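Local coordinates for protein Baccell_00875 (Bacteroides cellulosilyticus DSM 14838, PDB 5NO8) that is a polysaccharide lyase that probably removes rhamnose caps linked to glucuronic acid in complex arabinogalactan proteins, at residues Glu281-Met290 / Gln299-Met310. Sequence-based numbering, arbitrary orientation.
Sequences EPLEACTAKM and QEGNLCFVEVPM
Met-290 and Val-308 meet tip to tip where strands 287-290 and 303-309 face each other, their axes 8.4 Å apart and running in nearly the same sense, 30° from parallel. From CB, which points at the opposite strand, the methionine runs straight out: CG lies anti to the backbone N (chi1 180°) and the chain stays extended, so that SD arrives at Val-308 CG2, 3.7 Å away. One bond further, CE lies 3.8 Å from SD of Met-310, whose bent chain turns back to cross it, and it also comes near the Pro-309 carbonyl. Val-295 and Val-316 touch the Met-290 side chain as well. Shortened to an alanine here, the side chain would probably leave a gap over Val-308 CG2 and the sulfur of Met-310 without its methyl partner. Inward-pointing residues then repeat the pattern: the methyl of Ala-288 sits 3.7 Å from Val-306 CG2, and the thiols of Cys-286 and Cys-304 pack with SG to SG at 3.7 Å, too far for a disulfide. Leu-283 CD1 closes this row against Cys-304 SG. At the Pro-282 end the packing becomes partly polar. A water accepts a hydrogen bond from Leu-283 N (2.9 Å) and bonds to Gly-301 O, while the Pro-282 ring lies alongside that same carbonyl, with CB 3.7 Å from Gly-301 O. Gly-301 belongs to a type II' turn from Glu-300 to Leu-303, and Asn-302 reaches past the contact to Arg-278 and Leu-280. Strand 293-300 pairs with both at the sandwich edge, passing between layers, so 287-290 and 303-309 meet through side chains, not backbone bonds. Lying in opposed sheets, 303-309 beside 272-278 and 287-290 beside 314-322, they fill the interior by aligned packing, consistent with an immunoglobulin-like beta sandwich.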
ATOM      1  N   GLU A 281      -2.006 -23.882 -20.424  1.00 28.90           N
ATOM      2  CA  GLU A 281      -2.384 -24.383 -21.754  1.00 32.55           C
ATOM      3  C   GLU A 281      -3.158 -23.296 -22.522  1.00 29.61           C
ATOM      4  O   GLU A 281      -3.734 -22.401 -21.900  1.00 26.34           O
ATOM      5  CB  GLU A 281      -3.274 -25.627 -21.630  1.00 38.34           C
ATOM      6  CG  GLU A 281      -2.760 -26.727 -20.700  1.00 44.96           C
ATOM      7  CD  GLU A 281      -1.503 -27.428 -21.195  1.00 51.03           C
ATOM      8  OE1 GLU A 281      -0.886 -26.986 -22.190  1.00 59.57           O
ATOM      9  OE2 GLU A 281      -1.117 -28.445 -20.574  1.00 56.39           O
ATOM     10  N   PRO A 282      -3.187 -23.380 -23.867  1.00 28.30           N
ATOM     11  CA  PRO A 282      -4.007 -22.449 -24.656  1.00 26.89           C
ATOM     12  C   PRO A 282      -5.444 -22.291 -24.147  1.00 26.14           C
ATOM     13  O   PRO A 282      -6.110 -23.266 -23.801  1.00 25.45           O
ATOM     14  CB  PRO A 282      -3.984 -23.070 -26.065  1.00 27.09           C
ATOM     15  CG  PRO A 282      -2.654 -23.760 -26.128  1.00 28.10           C
ATOM     16  CD  PRO A 282      -2.448 -24.324 -24.743  1.00 28.51           C
ATOM     17  N   LEU A 283      -5.899 -21.050 -24.062  1.00 25.04           N
ATOM     18  CA  LEU A 283      -7.267 -20.758 -23.663  1.00 25.33           C
ATOM     19  C   LEU A 283      -8.206 -21.031 -24.813  1.00 27.17           C
ATOM     20  O   LEU A 283      -7.819 -20.887 -25.968  1.00 26.76           O
ATOM     21  CB  LEU A 283      -7.394 -19.294 -23.259  1.00 24.54           C
ATOM     22  CG  LEU A 283      -6.562 -18.907 -22.051  1.00 23.52           C
ATOM     23  CD1 LEU A 283      -6.762 -17.434 -21.762  1.00 23.30           C
ATOM     24  CD2 LEU A 283      -6.918 -19.744 -20.836  1.00 23.59           C
ATOM     25  N   GLU A 284      -9.420 -21.448 -24.483  1.00 28.56           N
ATOM     26  CA  GLU A 284     -10.500 -21.592 -25.468  1.00 31.51           C
ATOM     27  C   GLU A 284     -11.431 -20.366 -25.481  1.00 29.14           C
ATOM     28  O   GLU A 284     -11.845 -19.831 -24.417  1.00 26.85           O
ATOM     29  CB  GLU A 284     -11.253 -22.926 -25.284  1.00 37.30           C
ATOM     30  CG  GLU A 284     -12.127 -23.071 -24.048  1.00 43.93           C
ATOM     31  CD  GLU A 284     -12.063 -24.462 -23.384  1.00 52.60           C
ATOM     32  OE1 GLU A 284     -11.981 -25.484 -24.109  1.00 56.83           O
ATOM     33  OE2 GLU A 284     -12.107 -24.540 -22.124  1.00 55.78           O
ATOM     34  N   ALA A 285     -11.696 -19.894 -26.694  1.00 26.53           N
ATOM     35  CA  ALA A 285     -12.629 -18.818 -26.941  1.00 26.59           C
ATOM     36  C   ALA A 285     -12.317 -17.612 -26.052  1.00 25.67           C
ATOM     37  O   ALA A 285     -13.188 -17.141 -25.299  1.00 26.87           O
ATOM     38  CB  ALA A 285     -14.047 -19.318 -26.710  1.00 27.97           C
ATOM     39  N   CYS A 286     -11.075 -17.128 -26.137  1.00 22.73           N
ATOM     40  CA  CYS A 286     -10.656 -15.978 -25.335  1.00 21.45           C
ATOM     41  C   CYS A 286     -11.009 -14.696 -26.066  1.00 20.59           C
ATOM     42  O   CYS A 286     -10.655 -14.550 -27.235  1.00 20.51           O
ATOM     43  CB  CYS A 286      -9.171 -16.002 -25.080  1.00 23.54           C
ATOM     44  SG  CYS A 286      -8.656 -14.638 -23.996  1.00 25.65           S
ATOM     45  N   THR A 287     -11.760 -13.815 -25.410  1.00 17.71           N
ATOM     46  CA  THR A 287     -12.112 -12.509 -25.957  1.00 17.05           C
ATOM     47  C   THR A 287     -11.774 -11.469 -24.897  1.00 15.80           C
ATOM     48  O   THR A 287     -11.509 -11.804 -23.723  1.00 15.36           O
ATOM     49  CB  THR A 287     -13.618 -12.371 -26.287  1.00 17.41           C
ATOM     50  OG1 THR A 287     -14.407 -12.692 -25.137  1.00 18.52           O
ATOM     51  CG2 THR A 287     -14.018 -13.267 -27.458  1.00 17.78           C
ATOM     52  N   ALA A 288     -11.773 -10.217 -25.304  1.00 14.45           N
ATOM     53  CA  ALA A 288     -11.446  -9.140 -24.396  1.00 13.58           C
ATOM     54  C   ALA A 288     -12.297  -7.927 -24.595  1.00 14.25           C
ATOM     55  O   ALA A 288     -12.860  -7.718 -25.672  1.00 14.25           O
ATOM     56  CB  ALA A 288      -9.994  -8.760 -24.536  1.00 13.07           C
ATOM     57  N   LYS A 289     -12.364  -7.102 -23.550  1.00 13.70           N
ATOM     58  CA  LYS A 289     -13.043  -5.816 -23.609  1.00 14.02           C
ATOM     59  C   LYS A 289     -12.187  -4.733 -22.946  1.00 14.44           C
ATOM     60  O   LYS A 289     -11.373  -5.026 -22.064  1.00 13.37           O
ATOM     61  CB  LYS A 289     -14.406  -5.865 -22.938  1.00 14.58           C
ATOM     62  CG  LYS A 289     -15.411  -6.780 -23.612  1.00 16.37           C
ATOM     63  CD  LYS A 289     -16.782  -6.802 -22.947  1.00 17.58           C
ATOM     64  CE  LYS A 289     -17.635  -7.940 -23.540  1.00 21.36           C
ATOM     65  NZ  LYS A 289     -19.004  -7.909 -22.934  1.00 24.20           N
ATOM     66  N   MET A 290     -12.356  -3.507 -23.426  1.00 13.41           N
ATOM     67  CA  MET A 290     -11.718  -2.324 -22.875  1.00 14.32           C
ATOM     68  C   MET A 290     -12.845  -1.394 -22.466  1.00 13.61           C
ATOM     69  O   MET A 290     -13.615  -0.953 -23.334  1.00 13.11           O
ATOM     70  CB  MET A 290     -10.848  -1.657 -23.939  1.00 15.07           C
ATOM     71  CG  MET A 290     -10.144  -0.428 -23.493  1.00 17.19           C
ATOM     72  SD  MET A 290      -9.118   0.127 -24.897  1.00 21.69           S
ATOM     73  CE  MET A 290      -8.686   1.692 -24.200  1.00 22.63           C
ATOM     74  N   GLN A 299      -3.898 -14.600 -30.079  1.00 22.00           N
ATOM     75  CA  GLN A 299      -3.517 -15.771 -29.304  1.00 24.23           C
ATOM     76  C   GLN A 299      -2.285 -16.414 -29.946  1.00 25.90           C
ATOM     77  O   GLN A 299      -2.279 -16.674 -31.155  1.00 25.46           O
ATOM     78  CB  GLN A 299      -4.653 -16.779 -29.238  1.00 26.88           C
ATOM     79  CG  GLN A 299      -4.334 -17.947 -28.316  1.00 28.56           C
ATOM     80  CD  GLN A 299      -5.516 -18.839 -28.038  1.00 31.90           C
ATOM     81  OE1 GLN A 299      -5.798 -19.173 -26.883  1.00 36.06           O
ATOM     82  NE2 GLN A 299      -6.198 -19.262 -29.090  1.00 33.41           N
ATOM     83  N   GLU A 300      -1.253 -16.625 -29.139  1.00 26.85           N
ATOM     84  CA  GLU A 300      -0.027 -17.320 -29.542  1.00 28.08           C
ATOM     85  C   GLU A 300       0.243 -18.370 -28.476  1.00 26.95           C
ATOM     86  O   GLU A 300       0.839 -18.067 -27.436  1.00 25.31           O
ATOM     87  CB  GLU A 300       1.139 -16.337 -29.595  1.00 31.98           C
ATOM     88  CG  GLU A 300       1.004 -15.257 -30.657  1.00 35.85           C
ATOM     89  CD  GLU A 300       2.061 -14.163 -30.558  1.00 37.74           C
ATOM     90  OE1 GLU A 300       2.781 -14.070 -29.530  1.00 42.71           O
ATOM     91  OE2 GLU A 300       2.153 -13.369 -31.518  1.00 41.44           O
ATOM     92  N   GLY A 301      -0.234 -19.590 -28.724  1.00 26.98           N
ATOM     93  CA  GLY A 301      -0.169 -20.696 -27.753  1.00 26.73           C
ATOM     94  C   GLY A 301      -0.829 -20.324 -26.429  1.00 25.59           C
ATOM     95  O   GLY A 301      -2.004 -19.983 -26.404  1.00 27.13           O
ATOM     96  N   ASN A 302      -0.074 -20.349 -25.337  1.00 23.12           N
ATOM     97  CA  ASN A 302      -0.659 -20.046 -24.021  1.00 24.22           C
ATOM     98  C   ASN A 302      -0.544 -18.569 -23.581  1.00 22.07           C
ATOM     99  O   ASN A 302      -0.528 -18.252 -22.378  1.00 21.65           O
ATOM    100  CB  ASN A 302      -0.118 -21.011 -22.973  1.00 25.79           C
ATOM    101  CG  ASN A 302       1.345 -20.842 -22.720  1.00 27.29           C
ATOM    102  OD1 ASN A 302       1.976 -19.898 -23.203  1.00 29.18           O
ATOM    103  ND2 ASN A 302       1.914 -21.787 -21.966  1.00 30.58           N
ATOM    104  N   LEU A 303      -0.490 -17.680 -24.572  1.00 20.92           N
ATOM    105  CA  LEU A 303      -0.497 -16.261 -24.372  1.00 20.62           C
ATOM    106  C   LEU A 303      -1.621 -15.682 -25.208  1.00 20.28           C
ATOM    107  O   LEU A 303      -1.738 -15.984 -26.396  1.00 20.64           O
ATOM    108  CB  LEU A 303       0.825 -15.643 -24.803  1.00 22.66           C
ATOM    109  CG  LEU A 303       0.846 -14.113 -24.701  1.00 24.70           C
ATOM    110  CD1 LEU A 303       0.782 -13.694 -23.228  1.00 25.99           C
ATOM    111  CD2 LEU A 303       2.080 -13.533 -25.392  1.00 27.04           C
ATOM    112  N   CYS A 304      -2.468 -14.874 -24.579  1.00 19.46           N
ATOM    113  CA  CYS A 304      -3.481 -14.075 -25.272  1.00 20.58           C
ATOM    114  C   CYS A 304      -3.158 -12.645 -24.948  1.00 20.56           C
ATOM    115  O   CYS A 304      -2.881 -12.353 -23.791  1.00 21.39           O
ATOM    116  CB  CYS A 304      -4.856 -14.384 -24.735  1.00 22.64           C
ATOM    117  SG  CYS A 304      -5.500 -15.904 -25.410  1.00 27.91           S
ATOM    118  N   PHE A 305      -3.135 -11.759 -25.945  1.00 19.19           N
ATOM    119  CA  PHE A 305      -2.837 -10.367 -25.681  1.00 17.86           C
ATOM    120  C   PHE A 305      -3.640  -9.386 -26.522  1.00 17.01           C
ATOM    121  O   PHE A 305      -4.165  -9.714 -27.586  1.00 17.11           O
ATOM    122  CB  PHE A 305      -1.336 -10.055 -25.772  1.00 20.72           C
ATOM    123  CG  PHE A 305      -0.757 -10.189 -27.166  1.00 22.54           C
ATOM    124  CD1 PHE A 305      -0.353 -11.432 -27.645  1.00 24.69           C
ATOM    125  CD2 PHE A 305      -0.642  -9.084 -27.999  1.00 25.10           C
ATOM    126  CE1 PHE A 305       0.173 -11.560 -28.924  1.00 25.47           C
ATOM    127  CE2 PHE A 305      -0.113  -9.207 -29.284  1.00 25.02           C
ATOM    128  CZ  PHE A 305       0.293 -10.445 -29.738  1.00 25.62           C
ATOM    129  N   VAL A 306      -3.742  -8.188 -25.970  1.00 16.08           N
ATOM    130  CA  VAL A 306      -4.405  -7.045 -26.550  1.00 16.55           C
ATOM    131  C   VAL A 306      -3.379  -5.934 -26.665  1.00 17.76           C
ATOM    132  O   VAL A 306      -2.588  -5.709 -25.729  1.00 17.09           O
ATOM    133  CB  VAL A 306      -5.521  -6.569 -25.581  1.00 17.17           C
ATOM    134  CG1 VAL A 306      -6.121  -5.243 -25.994  1.00 17.60           C
ATOM    135  CG2 VAL A 306      -6.597  -7.613 -25.487  1.00 17.67           C
ATOM    136  N   GLU A 307      -3.399  -5.211 -27.784  1.00 18.35           N
ATOM    137  CA  GLU A 307      -2.562  -4.017 -27.932  1.00 19.35           C
ATOM    138  C   GLU A 307      -3.447  -2.916 -28.458  1.00 18.96           C
ATOM    139  O   GLU A 307      -4.037  -3.052 -29.537  1.00 18.96           O
ATOM    140  CB  GLU A 307      -1.407  -4.262 -28.894  1.00 23.60           C
ATOM    141  CG  GLU A 307      -0.309  -5.103 -28.265  1.00 27.47           C
ATOM    142  CD  GLU A 307       0.982  -5.140 -29.081  1.00 33.59           C
ATOM    143  OE1 GLU A 307       0.915  -5.027 -30.325  1.00 39.94           O
ATOM    144  OE2 GLU A 307       2.064  -5.323 -28.470  1.00 38.29           O
ATOM    145  N   VAL A 308      -3.586  -1.849 -27.688  1.00 17.44           N
ATOM    146  CA  VAL A 308      -4.504  -0.779 -28.034  1.00 18.64           C
ATOM    147  C   VAL A 308      -3.902   0.570 -27.695  1.00 18.31           C
ATOM    148  O   VAL A 308      -3.132   0.692 -26.762  1.00 17.61           O
ATOM    149  CB  VAL A 308      -5.864  -0.878 -27.304  1.00 18.59           C
ATOM    150  CG1 VAL A 308      -6.679  -2.043 -27.822  1.00 20.66           C
ATOM    151  CG2 VAL A 308      -5.687  -0.954 -25.804  1.00 18.60           C
ATOM    152  N   PRO A 309      -4.289   1.596 -28.442  1.00 18.57           N
ATOM    153  CA  PRO A 309      -3.959   2.945 -28.045  1.00 18.75           C
ATOM    154  C   PRO A 309      -4.866   3.445 -26.904  1.00 17.82           C
ATOM    155  O   PRO A 309      -6.045   3.088 -26.790  1.00 16.66           O
ATOM    156  CB  PRO A 309      -4.185   3.736 -29.337  1.00 19.05           C
ATOM    157  CG  PRO A 309      -5.292   3.020 -29.997  1.00 19.83           C
ATOM    158  CD  PRO A 309      -5.039   1.569 -29.709  1.00 20.25           C
ATOM    159  N   MET A 310      -4.275   4.258 -26.052  1.00 18.19           N
ATOM    160  CA  MET A 310      -4.958   4.817 -24.910  1.00 18.84           C
ATOM    161  C   MET A 310      -5.262   6.258 -25.275  1.00 19.08           C
ATOM    162  O   MET A 310      -4.430   7.123 -25.073  1.00 20.75           O
ATOM    163  CB  MET A 310      -4.044   4.707 -23.677  1.00 19.72           C
ATOM    164  CG  MET A 310      -3.655   3.290 -23.299  1.00 20.82           C
ATOM    165  SD  MET A 310      -5.092   2.223 -22.943  1.00 22.35           S
ATOM    166  CE  MET A 310      -4.833   1.985 -21.187  1.00 23.41           C
TER
HETATM  167  O   HOH W   1      -4.059 -18.840 -24.696  1.00 25.20           O